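Heme-binding protein A (Haemophilus parasuis 29755, PDB 3TPA) probably serves as a periplasmic solute-binding protein that captures glutathione between its two lobes for delivery to a membrane transporter. Local coordinates at residues Ser35-Tyr40 with Tyr504-Gly509; Gly49-Glu54 with Gln499-Tyr504; Ile154-Met159 with Ser414-Pro419; Cys241-Phe246 with Asn486-Asn491; Leu264-Leu269 with Pro318-Gly323. The protein carries 1 engineered substitution. One frame throughout, in Å; residues are numbered along the deposited sequence.

Interaction 1 (Ser35-Tyr40 with Tyr504-Gly509)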
# COMPACT_ATOMS: atom_id res chain seq x y z
N SER A 35 4.92 -4.27 -14.80
CA SER A 35 6.15 -5.05 -14.67
C SER A 35 6.06 -6.22 -13.68
O SER A 35 5.76 -7.35 -14.06
CB SER A 35 7.33 -4.14 -14.31
OG SER A 35 7.07 -3.42 -13.12
N SER A 36 6.29 -5.95 -12.40
CA SER A 36 6.33 -6.99 -11.38
C SER A 36 5.10 -7.88 -11.41
O SER A 36 5.19 -9.08 -11.15
CB SER A 36 6.50 -6.36 -10.00
OG SER A 36 5.72 -5.18 -9.91
N GLN A 37 3.94 -7.29 -11.72
CA GLN A 37 2.68 -8.00 -11.57
C GLN A 37 2.48 -9.03 -12.67
O GLN A 37 1.76 -10.00 -12.46
CB GLN A 37 1.48 -7.04 -11.49
CG GLN A 37 1.33 -6.30 -10.16
CD GLN A 37 0.86 -7.19 -9.01
OE1 GLN A 37 -0.14 -7.89 -9.12
NE2 GLN A 37 1.58 -7.14 -7.90
N GLN A 38 3.10 -8.83 -13.83
CA GLN A 38 2.92 -9.76 -14.95
C GLN A 38 4.19 -10.53 -15.31
O GLN A 38 4.13 -11.70 -15.71
CB GLN A 38 2.48 -9.01 -16.21
CG GLN A 38 1.47 -7.87 -16.02
CD GLN A 38 0.20 -8.24 -15.26
OE1 GLN A 38 -0.24 -9.39 -15.25
NE2 GLN A 38 -0.39 -7.26 -14.62
N VAL A 39 5.33 -9.86 -15.19
CA VAL A 39 6.60 -10.34 -15.76
C VAL A 39 7.54 -11.03 -14.74
O VAL A 39 8.35 -11.87 -15.12
CB VAL A 39 7.34 -9.16 -16.43
CG1 VAL A 39 8.67 -9.61 -17.02
CG2 VAL A 39 6.44 -8.52 -17.51
N TYR A 40 7.42 -10.68 -13.46
CA TYR A 40 8.34 -11.17 -12.42
C TYR A 40 7.64 -12.03 -11.36
O TYR A 40 6.42 -12.13 -11.33
CB TYR A 40 9.00 -9.98 -11.72
CG TYR A 40 9.96 -9.19 -12.58
CD1 TYR A 40 11.28 -9.59 -12.70
CD2 TYR A 40 9.57 -8.02 -13.24
CE1 TYR A 40 12.19 -8.88 -13.47
CE2 TYR A 40 10.49 -7.29 -14.01
CZ TYR A 40 11.80 -7.74 -14.11
OH TYR A 40 12.74 -7.06 -14.87
N TYR A 504 -3.21 -3.71 -6.76
CA TYR A 504 -2.59 -4.10 -8.04
C TYR A 504 -3.49 -5.00 -8.86
O TYR A 504 -4.43 -5.59 -8.34
CB TYR A 504 -1.23 -4.76 -7.81
CG TYR A 504 -0.34 -3.86 -7.01
CD1 TYR A 504 0.01 -2.60 -7.48
CD2 TYR A 504 0.13 -4.25 -5.75
CE1 TYR A 504 0.82 -1.75 -6.73
CE2 TYR A 504 0.94 -3.42 -5.00
CZ TYR A 504 1.28 -2.18 -5.49
OH TYR A 504 2.08 -1.36 -4.72
N THR A 505 -3.19 -5.12 -10.15
CA THR A 505 -3.98 -5.95 -11.06
C THR A 505 -3.12 -7.06 -11.69
O THR A 505 -2.31 -6.80 -12.59
CB THR A 505 -4.59 -5.11 -12.21
OG1 THR A 505 -3.53 -4.42 -12.88
CG2 THR A 505 -5.59 -4.06 -11.68
N ALA A 506 -3.30 -8.29 -11.24
CA ALA A 506 -2.62 -9.44 -11.84
C ALA A 506 -3.59 -10.18 -12.76
O ALA A 506 -4.75 -10.39 -12.41
CB ALA A 506 -2.07 -10.39 -10.76
N PHE A 507 -3.13 -10.56 -13.95
CA PHE A 507 -4.00 -11.19 -14.92
C PHE A 507 -3.77 -12.70 -15.08
O PHE A 507 -4.48 -13.36 -15.83
CB PHE A 507 -3.97 -10.43 -16.25
CG PHE A 507 -4.41 -9.00 -16.11
CD1 PHE A 507 -5.73 -8.69 -15.81
CD2 PHE A 507 -3.50 -7.96 -16.24
CE1 PHE A 507 -6.14 -7.38 -15.67
CE2 PHE A 507 -3.90 -6.65 -16.09
CZ PHE A 507 -5.23 -6.35 -15.80
N TYR A 508 -2.80 -13.24 -14.35
CA TYR A 508 -2.65 -14.69 -14.27
C TYR A 508 -3.88 -15.26 -13.58
O TYR A 508 -4.39 -14.66 -12.64
CB TYR A 508 -1.40 -15.09 -13.48
CG TYR A 508 -1.18 -16.59 -13.49
CD1 TYR A 508 -0.74 -17.24 -14.64
CD2 TYR A 508 -1.44 -17.36 -12.36
CE1 TYR A 508 -0.55 -18.61 -14.66
CE2 TYR A 508 -1.25 -18.73 -12.36
CZ TYR A 508 -0.81 -19.35 -13.52
OH TYR A 508 -0.62 -20.71 -13.54
N GLY A 509 -4.36 -16.41 -14.03
CA GLY A 509 -5.56 -16.98 -13.44
C GLY A 509 -6.85 -16.40 -14.01
O GLY A 509 -7.94 -16.89 -13.71
O HOH W 1 -0.18 -12.00 -13.39
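Gln38 and Phe507 meet where the short, weakly bonded helix 36-39 of this family 5 solute-binding fold faces the C-terminal segment 504-509, and they illustrate how one glutamine amide can read a neighbouring backbone at two points. Gln38 NE2 donates to Thr505 O at 2.8 Å, in the carbonyl plane and nearly in the plane of its own amide. On the other arm of that amide, OE1 accepts a weak bond of 3.4 Å from Phe507 N. The bend about CB-CG of Gln38 (chi2 -53°) brings the amide obliquely up to the Phe507 ring, their planes 24° apart, with Gln38 NE2 3.6 Å from Phe507 CD2. Gln37 works through packing instead: its CD lies 3.4 Å from Tyr504 CB, and its OE1 touches the methyl CB of Ala506 at 3.6 Å.

A second shell fixes both amides. Asn33 O takes a further bond from Gln38 NE2, so two carbonyls grip that nitrogen, while Asp160 holds Gln37 NE2 and Ser36 OG. The Phe507 ring beds against Leu10, Leu221 and Phe223 of strands 9-14 and 220-225. One water completes the join, donating to Gln37 O at 2.9 Å and accepting from Tyr508 N at 3.1 Å.

Interaction 2 (Gly49-Glu54 with Gln499-Tyr504); sequences GKIEVE and QNPFGY
A type I beta turn from Asn500 to Gly503 places Pro501 and Phe502 against Gly49-Ile51, the loop that leads into strand 53-63. The turn is doubly tied: Gly503 N bonds Asn500 O in the usual way, and Asn500 OD1 accepts from Phe502 N at 2.7 Å, an Asx turn whose donor is tilted 29° from the side-chain carbonyl plane. The turn is thus held from within; across the contact the two segments meet by fit, with no conventional hydrogen bond between them.

At one end Gly49, in a positive-phi conformation, brings its CA to 3.3 Å from Gln499 O as a CA-H...O contact. The proline ring comes next, with Pro501 CG 3.4 Å from Gly49 O. At the other end Ile51 meets two neighbours. Its CG1, placed beside the backbone N by a chi1 of -64°, lies 4.1 Å from Pro501 CB, the two side chains sliding past each other in opposite directions. The same CG1 is 4.1 Å from Phe502 CZ, where isoleucine and phenylalanine cross at about a right angle.

Phe46 of strand 44-46 packs on Phe502 in turn, and Gln499 NE2 is held by Asn486 O. Gly49 O, the oxygen brushing the proline, accepts a hydrogen bond from Arg266 NH2.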
# COMPACT_ATOMS: atom_id res chain seq x y z
N GLY A 49 -6.13 -11.94 -3.23
CA GLY A 49 -7.10 -11.21 -2.43
C GLY A 49 -6.76 -11.09 -0.95
O GLY A 49 -7.54 -10.57 -0.16
N LYS A 50 -5.57 -11.55 -0.58
CA LYS A 50 -5.22 -11.66 0.83
C LYS A 50 -3.89 -10.97 1.15
O LYS A 50 -3.12 -10.63 0.25
CB LYS A 50 -5.15 -13.13 1.25
CG LYS A 50 -6.49 -13.85 1.29
CD LYS A 50 -6.36 -15.11 2.15
CE LYS A 50 -7.36 -16.20 1.75
NZ LYS A 50 -6.98 -17.54 2.32
N ILE A 51 -3.62 -10.77 2.43
CA ILE A 51 -2.35 -10.17 2.86
C ILE A 51 -1.37 -11.25 3.35
O ILE A 51 -0.18 -10.98 3.54
CB ILE A 51 -2.58 -9.07 3.92
CG1 ILE A 51 -3.39 -7.91 3.32
CG2 ILE A 51 -1.26 -8.54 4.46
CD1 ILE A 51 -3.89 -6.92 4.35
N GLU A 52 -1.85 -12.47 3.52
CA GLU A 52 -0.96 -13.57 3.87
C GLU A 52 -0.20 -14.11 2.64
O GLU A 52 -0.70 -14.04 1.49
CB GLU A 52 -1.74 -14.68 4.57
CG GLU A 52 -2.82 -15.34 3.76
CD GLU A 52 -3.49 -16.48 4.53
OE1 GLU A 52 -3.45 -17.63 4.05
OE2 GLU A 52 -4.05 -16.21 5.61
N VAL A 53 1.00 -14.64 2.89
CA VAL A 53 1.88 -15.07 1.80
C VAL A 53 1.83 -16.59 1.60
O VAL A 53 1.39 -17.33 2.47
CB VAL A 53 3.35 -14.60 2.04
CG1 VAL A 53 3.41 -13.07 2.19
CG2 VAL A 53 3.96 -15.27 3.26
N GLU A 54 2.27 -17.05 0.43
CA GLU A 54 2.39 -18.47 0.14
C GLU A 54 3.68 -18.63 -0.66
O GLU A 54 4.25 -17.62 -1.06
CB GLU A 54 1.19 -18.97 -0.69
CG GLU A 54 1.12 -18.36 -2.08
CD GLU A 54 -0.18 -18.69 -2.79
OE1 GLU A 54 -0.92 -19.58 -2.32
OE2 GLU A 54 -0.46 -18.07 -3.83
N GLN A 499 -9.63 -9.17 -6.72
CA GLN A 499 -9.14 -7.85 -6.37
C GLN A 499 -8.04 -8.02 -5.34
O GLN A 499 -8.16 -8.82 -4.42
CB GLN A 499 -10.27 -6.97 -5.83
CG GLN A 499 -10.27 -5.57 -6.36
CD GLN A 499 -11.33 -4.71 -5.72
OE1 GLN A 499 -12.32 -5.21 -5.18
NE2 GLN A 499 -11.13 -3.41 -5.76
N ASN A 500 -6.97 -7.25 -5.50
CA ASN A 500 -5.79 -7.34 -4.64
C ASN A 500 -5.89 -6.23 -3.58
O ASN A 500 -6.12 -5.08 -3.91
CB ASN A 500 -4.54 -7.18 -5.51
CG ASN A 500 -3.25 -7.12 -4.72
OD1 ASN A 500 -3.22 -6.67 -3.57
ND2 ASN A 500 -2.16 -7.57 -5.33
N PRO A 501 -5.70 -6.58 -2.29
CA PRO A 501 -5.83 -5.59 -1.21
C PRO A 501 -4.93 -4.36 -1.42
O PRO A 501 -5.27 -3.25 -1.01
CB PRO A 501 -5.37 -6.36 0.03
CG PRO A 501 -5.52 -7.79 -0.31
CD PRO A 501 -5.24 -7.89 -1.79
N PHE A 502 -3.79 -4.56 -2.07
CA PHE A 502 -2.84 -3.46 -2.30
C PHE A 502 -3.20 -2.62 -3.51
O PHE A 502 -2.60 -1.57 -3.74
CB PHE A 502 -1.42 -4.02 -2.40
CG PHE A 502 -1.01 -4.79 -1.18
CD1 PHE A 502 -0.67 -4.13 -0.02
CD2 PHE A 502 -1.02 -6.18 -1.19
CE1 PHE A 502 -0.30 -4.84 1.13
CE2 PHE A 502 -0.65 -6.90 -0.05
CZ PHE A 502 -0.31 -6.23 1.12
N GLY A 503 -4.20 -3.06 -4.26
CA GLY A 503 -4.71 -2.33 -5.41
C GLY A 503 -4.16 -2.78 -6.76
O GLY A 503 -4.60 -2.30 -7.81
N TYR A 504 -3.21 -3.71 -6.76
CA TYR A 504 -2.59 -4.10 -8.04
C TYR A 504 -3.49 -5.00 -8.86
O TYR A 504 -4.43 -5.59 -8.34
CB TYR A 504 -1.23 -4.76 -7.81
CG TYR A 504 -0.34 -3.86 -7.01
CD1 TYR A 504 0.01 -2.60 -7.48
CD2 TYR A 504 0.13 -4.25 -5.75
CE1 TYR A 504 0.82 -1.75 -6.73
CE2 TYR A 504 0.94 -3.42 -5.00
CZ TYR A 504 1.28 -2.18 -5.49
OH TYR A 504 2.08 -1.36 -4.72

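Interaction 3 (Ile154-Met159 with Ser414-Pro419); sequences ITTVAM and SRNGDP
Thr155 looks across at Asn416 from helix 153-156, and water does the joining. Its OG1 is hydrogen-bonded to Pro152 O and receives two waters, each at 3.0 Å. The first also donates to Asn416 O at 2.6 Å, the second to Asp418 OD2 at 3.0 Å. One residue on, Thr156 OG1 stands 3.7 Å from Asn416 ND2, a contact rather than a bond.

The opposing segment 414-419 is a run of self-capped turns between strand 407-413 and helix 420-427: Ser414 OG accepts from Gly417 N in an ST motif, Asn416 OD1 accepts from Asp418 N in an Asx turn, and Asp418 OD1 caps Asp420 N while its OD2 pairs with Arg461.

After the type I turn Thr156-Met159, Met159 returns toward this segment. Its SD passes obliquely by Asn416 CB at 4.0 Å, and the turn about CG-SD (chi3 61°) lays CE 3.7 Å from Arg415 O. Tyr121 of helix 120-124 packs against both Met159 and Arg415.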
# COMPACT_ATOMS: atom_id res chain seq x y z
N ILE A 154 8.45 -11.00 6.41
CA ILE A 154 7.98 -12.02 5.46
C ILE A 154 7.01 -11.43 4.40
O ILE A 154 7.07 -11.77 3.21
CB ILE A 154 7.36 -13.28 6.16
CG1 ILE A 154 7.30 -14.46 5.18
CG2 ILE A 154 5.97 -12.99 6.77
CD1 ILE A 154 8.61 -14.76 4.49
N THR A 155 6.14 -10.52 4.82
CA THR A 155 5.27 -9.86 3.84
C THR A 155 6.01 -8.83 2.99
O THR A 155 5.71 -8.66 1.82
CB THR A 155 3.99 -9.25 4.47
OG1 THR A 155 4.35 -8.38 5.53
CG2 THR A 155 3.10 -10.34 5.04
N THR A 156 7.02 -8.18 3.57
CA THR A 156 7.84 -7.28 2.76
C THR A 156 8.48 -8.02 1.57
O THR A 156 8.58 -7.48 0.47
CB THR A 156 8.91 -6.57 3.62
OG1 THR A 156 8.23 -5.79 4.61
CG2 THR A 156 9.79 -5.65 2.75
N VAL A 157 8.90 -9.26 1.80
CA VAL A 157 9.56 -10.09 0.78
C VAL A 157 8.65 -10.37 -0.43
O VAL A 157 9.14 -10.67 -1.53
CB VAL A 157 10.04 -11.42 1.39
CG1 VAL A 157 10.52 -12.38 0.32
CG2 VAL A 157 11.15 -11.15 2.40
N ALA A 158 7.34 -10.29 -0.21
CA ALA A 158 6.34 -10.51 -1.26
C ALA A 158 5.99 -9.24 -2.04
O ALA A 158 5.21 -9.27 -3.00
CB ALA A 158 5.07 -11.11 -0.64
N MET A 159 6.58 -8.12 -1.64
CA MET A 159 6.26 -6.86 -2.31
C MET A 159 6.97 -6.76 -3.65
O MET A 159 8.03 -7.36 -3.86
CB MET A 159 6.61 -5.68 -1.38
CG MET A 159 5.76 -5.61 -0.11
SD MET A 159 6.25 -4.26 0.98
CE MET A 159 5.95 -2.84 -0.07
N SER A 414 -0.86 2.04 4.22
CA SER A 414 0.07 0.97 4.55
C SER A 414 0.53 0.26 3.28
O SER A 414 -0.29 -0.09 2.43
CB SER A 414 -0.60 -0.04 5.47
OG SER A 414 0.24 -1.16 5.69
N ARG A 415 1.83 0.03 3.15
CA ARG A 415 2.35 -0.60 1.94
C ARG A 415 2.43 -2.12 2.01
O ARG A 415 2.41 -2.77 0.99
CB ARG A 415 3.71 -0.01 1.55
CG ARG A 415 3.72 1.49 1.41
CD ARG A 415 5.13 2.00 1.21
NE ARG A 415 5.29 3.38 1.66
CZ ARG A 415 5.71 3.72 2.87
NH1 ARG A 415 6.00 2.78 3.77
NH2 ARG A 415 5.82 4.99 3.20
N ASN A 416 2.51 -2.68 3.23
CA ASN A 416 2.55 -4.14 3.38
C ASN A 416 1.30 -4.71 4.04
O ASN A 416 1.13 -5.92 4.16
CB ASN A 416 3.84 -4.64 4.09
CG ASN A 416 3.94 -4.25 5.56
OD1 ASN A 416 2.99 -3.75 6.15
ND2 ASN A 416 5.10 -4.49 6.15
N GLY A 417 0.42 -3.82 4.47
CA GLY A 417 -0.85 -4.20 5.07
C GLY A 417 -0.79 -4.86 6.44
O GLY A 417 -1.80 -5.40 6.89
N ASP A 418 0.35 -4.82 7.12
CA ASP A 418 0.44 -5.38 8.48
C ASP A 418 0.02 -4.34 9.52
O ASP A 418 0.28 -3.15 9.34
CB ASP A 418 1.89 -5.81 8.77
CG ASP A 418 1.99 -6.67 10.01
OD1 ASP A 418 2.11 -6.11 11.12
OD2 ASP A 418 1.95 -7.90 9.89
N PRO A 419 -0.62 -4.78 10.62
CA PRO A 419 -1.00 -3.82 11.67
C PRO A 419 0.19 -3.01 12.18
O PRO A 419 0.02 -1.84 12.52
CB PRO A 419 -1.57 -4.71 12.79
CG PRO A 419 -1.09 -6.11 12.47
CD PRO A 419 -1.02 -6.15 10.96
O HOH W 2 1.48 -7.61 6.10
O HOH W 3 3.61 -9.70 8.16

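Interaction 4 (Cys241-Phe246 with Asn486-Asn491)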
# COMPACT_ATOMS: atom_id res chain seq x y z
N CYS A 241 -12.74 -2.21 -23.97
CA CYS A 241 -11.83 -2.38 -22.83
C CYS A 241 -12.37 -3.53 -22.00
O CYS A 241 -13.60 -3.68 -21.85
CB CYS A 241 -11.79 -1.11 -21.98
SG CYS A 241 -10.98 0.33 -22.73
N ASP A 242 -11.48 -4.34 -21.45
CA ASP A 242 -11.89 -5.38 -20.51
C ASP A 242 -11.74 -4.94 -19.05
O ASP A 242 -12.47 -5.40 -18.19
CB ASP A 242 -11.11 -6.66 -20.75
CG ASP A 242 -11.42 -7.26 -22.09
OD1 ASP A 242 -12.61 -7.55 -22.33
OD2 ASP A 242 -10.50 -7.43 -22.91
N VAL A 243 -10.77 -4.06 -18.79
CA VAL A 243 -10.53 -3.54 -17.45
C VAL A 243 -10.21 -2.07 -17.61
O VAL A 243 -9.58 -1.70 -18.58
CB VAL A 243 -9.29 -4.21 -16.78
CG1 VAL A 243 -9.20 -3.86 -15.28
CG2 VAL A 243 -9.27 -5.71 -17.00
N ILE A 244 -10.60 -1.23 -16.65
CA ILE A 244 -10.15 0.15 -16.64
C ILE A 244 -9.63 0.54 -15.26
O ILE A 244 -9.98 -0.08 -14.25
CB ILE A 244 -11.27 1.15 -17.04
CG1 ILE A 244 -12.39 1.15 -15.99
CG2 ILE A 244 -11.81 0.81 -18.44
CD1 ILE A 244 -13.37 2.31 -16.13
N ASP A 245 -8.78 1.56 -15.22
CA ASP A 245 -8.32 2.09 -13.95
C ASP A 245 -8.84 3.51 -13.73
O ASP A 245 -9.47 4.10 -14.62
CB ASP A 245 -6.78 2.02 -13.84
CG ASP A 245 -6.06 2.94 -14.80
OD1 ASP A 245 -6.71 3.53 -15.69
OD2 ASP A 245 -4.82 3.06 -14.67
N PHE A 246 -8.60 4.04 -12.54
CA PHE A 246 -9.05 5.38 -12.14
C PHE A 246 -10.41 5.78 -12.73
O PHE A 246 -10.52 6.79 -13.41
CB PHE A 246 -7.97 6.43 -12.45
CG PHE A 246 -6.67 6.21 -11.68
CD1 PHE A 246 -6.53 6.65 -10.38
CD2 PHE A 246 -5.62 5.53 -12.27
CE1 PHE A 246 -5.33 6.43 -9.67
CE2 PHE A 246 -4.42 5.31 -11.56
CZ PHE A 246 -4.28 5.76 -10.27
N ASN A 486 -11.49 0.89 -3.02
CA ASN A 486 -10.88 0.73 -4.33
C ASN A 486 -11.84 0.03 -5.27
O ASN A 486 -12.54 -0.91 -4.87
CB ASN A 486 -9.58 -0.08 -4.24
CG ASN A 486 -8.44 0.71 -3.61
OD1 ASN A 486 -8.24 1.89 -3.91
ND2 ASN A 486 -7.67 0.05 -2.75
N TYR A 487 -11.86 0.47 -6.52
CA TYR A 487 -12.72 -0.14 -7.52
C TYR A 487 -11.92 -0.73 -8.66
O TYR A 487 -10.97 -0.13 -9.14
CB TYR A 487 -13.67 0.90 -8.10
CG TYR A 487 -14.65 1.46 -7.10
CD1 TYR A 487 -15.71 0.69 -6.64
CD2 TYR A 487 -14.50 2.74 -6.60
CE1 TYR A 487 -16.61 1.19 -5.72
CE2 TYR A 487 -15.41 3.26 -5.67
CZ TYR A 487 -16.46 2.47 -5.24
OH TYR A 487 -17.37 2.95 -4.32
N VAL A 488 -12.32 -1.92 -9.09
CA VAL A 488 -11.83 -2.47 -10.35
C VAL A 488 -13.04 -2.76 -11.26
O VAL A 488 -13.73 -3.78 -11.10
CB VAL A 488 -10.99 -3.74 -10.17
CG1 VAL A 488 -10.65 -4.34 -11.52
CG2 VAL A 488 -9.70 -3.44 -9.40
N PRO A 489 -13.31 -1.85 -12.20
CA PRO A 489 -14.43 -2.07 -13.13
C PRO A 489 -14.03 -3.03 -14.24
O PRO A 489 -13.10 -2.76 -15.00
CB PRO A 489 -14.69 -0.66 -13.70
CG PRO A 489 -13.86 0.29 -12.83
CD PRO A 489 -12.70 -0.53 -12.38
N LEU A 490 -14.73 -4.16 -14.33
CA LEU A 490 -14.42 -5.17 -15.33
C LEU A 490 -15.54 -5.35 -16.35
O LEU A 490 -16.71 -5.24 -16.01
CB LEU A 490 -14.21 -6.53 -14.67
CG LEU A 490 -13.09 -6.70 -13.66
CD1 LEU A 490 -13.24 -8.06 -13.00
CD2 LEU A 490 -11.75 -6.56 -14.36
N ASN A 491 -15.18 -5.66 -17.58
CA ASN A 491 -16.20 -6.13 -18.52
C ASN A 491 -16.69 -7.52 -18.09
O ASN A 491 -15.93 -8.29 -17.50
CB ASN A 491 -15.69 -6.18 -19.96
CG ASN A 491 -16.82 -6.44 -20.96
OD1 ASN A 491 -17.18 -7.59 -21.22
ND2 ASN A 491 -17.41 -5.37 -21.48
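A single antiparallel beta bridge joins the short strand 243-244, outermost in its mixed sheet, to the end of the long strand 478-491 of another sheet. Val243 and Leu490 face each other as a non-hydrogen-bonded pair, flanked by two backbone bonds of unequal strength. Asn491 N reaches Asp242 O at 2.8 Å and almost straight (173°), whereas Ile244 N to Pro489 O is weak at 3.4 Å.

Side chains reinforce the bridge on both of its faces. On one, Val243 and Leu490 lie side by side and point the same way, with Leu490 CD2 3.7 Å from Val243 CG2; Val243 CG1 also meets Val488 CG1 at 4.1 Å. On the other, Ile244 crosses the ring of Pro489 at about a right angle. Its CG1, set between the backbone N and the carbonyl carbon by a chi1 of 66°, lies 3.6 Å from Pro489 CG.

The polar ends are held from outside: Asp242 OD2 binds Val11 N and pairs with Arg493, and Asn491 ND2 donates to Leu236 O. Cys241, just before the bridge, forms a disulfide with Cys13 of strand 9-14, which runs parallel to 243-244 on its other side. A short border strand here links two sheets through one isolated antiparallel bridge.

Interaction 5 (Leu264-Leu269 with Pro318-Gly323); sequences LEREGL and PDAVLG
Glu267 runs alongside Pro318 in the opposite direction, starting with its CB 4.1 Å from Pro318 CB. The chain is extended about CB-CG (chi2 178°), which carries the carboxylate past the proline ring to its neighbour Asp319. OE1 lies 3.4 Å from Pro318 CB and accepts hydrogen bonds from two waters, each water oxygen 2.6 Å from OE1. One water also donates to Asp319 OD1, which stands 3.7 Å from Glu267 OE1, and probably eases the repulsion between the like charges. The other accepts from Asp319 N. OE2 is engaged by Thr311 OG1 of strand 310-312.

Nearby residues of the same segment pack on the same turn. Leu269 CD2 packs on Pro318 CG at 4.1 Å and on Val321 CG2 at 4.2 Å. The Arg266 guanidinium, whose NH2 donates to Gly49 O, offers an edge to Ala320, with NH1 3.6 Å from its CB. The residues met are those of a type I beta turn, Pro318 to Val321, seated beside the long strand 261-276 at its broken middle.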
# COMPACT_ATOMS: atom_id res chain seq x y z
N LEU A 264 -15.98 -4.58 -9.20
CA LEU A 264 -15.42 -5.11 -7.95
C LEU A 264 -14.97 -3.97 -7.02
O LEU A 264 -14.43 -2.96 -7.48
CB LEU A 264 -14.23 -6.03 -8.24
CG LEU A 264 -14.45 -7.20 -9.19
CD1 LEU A 264 -13.14 -7.92 -9.47
CD2 LEU A 264 -15.49 -8.17 -8.64
N GLU A 265 -15.20 -4.13 -5.72
CA GLU A 265 -14.79 -3.12 -4.74
C GLU A 265 -14.34 -3.74 -3.44
O GLU A 265 -14.75 -4.84 -3.08
CB GLU A 265 -15.94 -2.16 -4.43
CG GLU A 265 -17.20 -2.85 -3.93
CD GLU A 265 -18.31 -1.86 -3.66
OE1 GLU A 265 -19.26 -1.79 -4.46
OE2 GLU A 265 -18.23 -1.12 -2.65
N ARG A 266 -13.47 -3.03 -2.74
CA ARG A 266 -13.08 -3.39 -1.38
C ARG A 266 -12.32 -2.22 -0.75
O ARG A 266 -11.83 -1.34 -1.43
CB ARG A 266 -12.25 -4.66 -1.36
CG ARG A 266 -10.93 -4.58 -2.09
CD ARG A 266 -10.13 -5.87 -1.90
NE ARG A 266 -9.69 -5.99 -0.51
CZ ARG A 266 -9.24 -7.10 0.04
NH1 ARG A 266 -8.85 -7.08 1.31
NH2 ARG A 266 -9.18 -8.23 -0.65
N GLU A 267 -12.25 -2.22 0.57
CA GLU A 267 -11.62 -1.12 1.31
C GLU A 267 -10.13 -1.08 1.02
O GLU A 267 -9.49 -2.11 0.89
CB GLU A 267 -11.91 -1.27 2.81
CG GLU A 267 -13.41 -1.29 3.10
CD GLU A 267 -13.72 -1.50 4.57
OE1 GLU A 267 -13.01 -2.29 5.22
OE2 GLU A 267 -14.66 -0.86 5.08
N GLY A 268 -9.60 0.13 0.91
CA GLY A 268 -8.17 0.30 0.72
C GLY A 268 -7.50 0.12 2.07
O GLY A 268 -8.14 0.26 3.10
N LEU A 269 -6.22 -0.21 2.05
CA LEU A 269 -5.44 -0.34 3.29
C LEU A 269 -4.89 1.02 3.66
O LEU A 269 -3.69 1.27 3.58
CB LEU A 269 -4.30 -1.34 3.09
CG LEU A 269 -4.75 -2.69 2.53
CD1 LEU A 269 -3.56 -3.59 2.19
CD2 LEU A 269 -5.72 -3.41 3.47
N PRO A 318 -8.64 -1.15 8.28
CA PRO A 318 -9.86 -1.88 7.89
C PRO A 318 -9.84 -3.35 8.33
O PRO A 318 -8.80 -3.86 8.76
CB PRO A 318 -9.87 -1.78 6.36
CG PRO A 318 -8.43 -1.67 6.01
CD PRO A 318 -7.81 -0.83 7.11
N ASP A 319 -10.98 -4.02 8.20
CA ASP A 319 -11.10 -5.37 8.71
C ASP A 319 -10.32 -6.42 7.92
O ASP A 319 -10.32 -7.58 8.31
CB ASP A 319 -12.58 -5.78 8.88
CG ASP A 319 -13.31 -6.05 7.55
OD1 ASP A 319 -12.76 -5.80 6.46
OD2 ASP A 319 -14.46 -6.52 7.63
N ALA A 320 -9.64 -6.02 6.85
CA ALA A 320 -8.72 -6.95 6.19
C ALA A 320 -7.42 -7.13 6.98
O ALA A 320 -6.68 -8.08 6.74
CB ALA A 320 -8.41 -6.49 4.80
N VAL A 321 -7.13 -6.19 7.89
CA VAL A 321 -5.84 -6.18 8.59
C VAL A 321 -5.88 -6.98 9.89
O VAL A 321 -6.85 -6.92 10.63
CB VAL A 321 -5.33 -4.74 8.87
CG1 VAL A 321 -4.00 -4.78 9.56
CG2 VAL A 321 -5.21 -3.94 7.57
N LEU A 322 -4.80 -7.71 10.17
CA LEU A 322 -4.65 -8.48 11.40
C LEU A 322 -4.82 -7.59 12.63
O LEU A 322 -4.25 -6.50 12.70
CB LEU A 322 -3.26 -9.14 11.45
CG LEU A 322 -3.06 -10.03 12.69
CD1 LEU A 322 -3.93 -11.28 12.57
CD2 LEU A 322 -1.61 -10.41 12.87
N GLY A 323 -5.60 -8.05 13.61
CA GLY A 323 -5.84 -7.28 14.82
C GLY A 323 -7.12 -6.44 14.83
O GLY A 323 -7.48 -5.87 15.86
O HOH W 4 -11.42 -4.29 4.68
O HOH W 5 -13.41 -2.63 7.77

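How the interactions relate
The five contacts form a network in which interaction 2 touches interactions 3, 4 and 5. Interactions 1 and 2, centres 12 Å apart, share Tyr504 and use consecutive parts of one C-terminal loop. Interaction 1 touches interaction 4, Phe507 CE1 lying 3.8 Å from Val243 CG2. Phe502 connects interaction 2 to interaction 3, its CE1 3.4 Å from Arg415 O. Interactions 4 and 5 sit on neighbouring strands 478-491 and 261-276, where Asn486 N probably bonds Arg266 O at 2.8 Å, and Ser414 N likewise meets Leu269 O at 3.0 Å between interactions 3 and 5. The water-bridged meeting in interaction 3 is consistent with a place between the lobes, where this family binds its ligands.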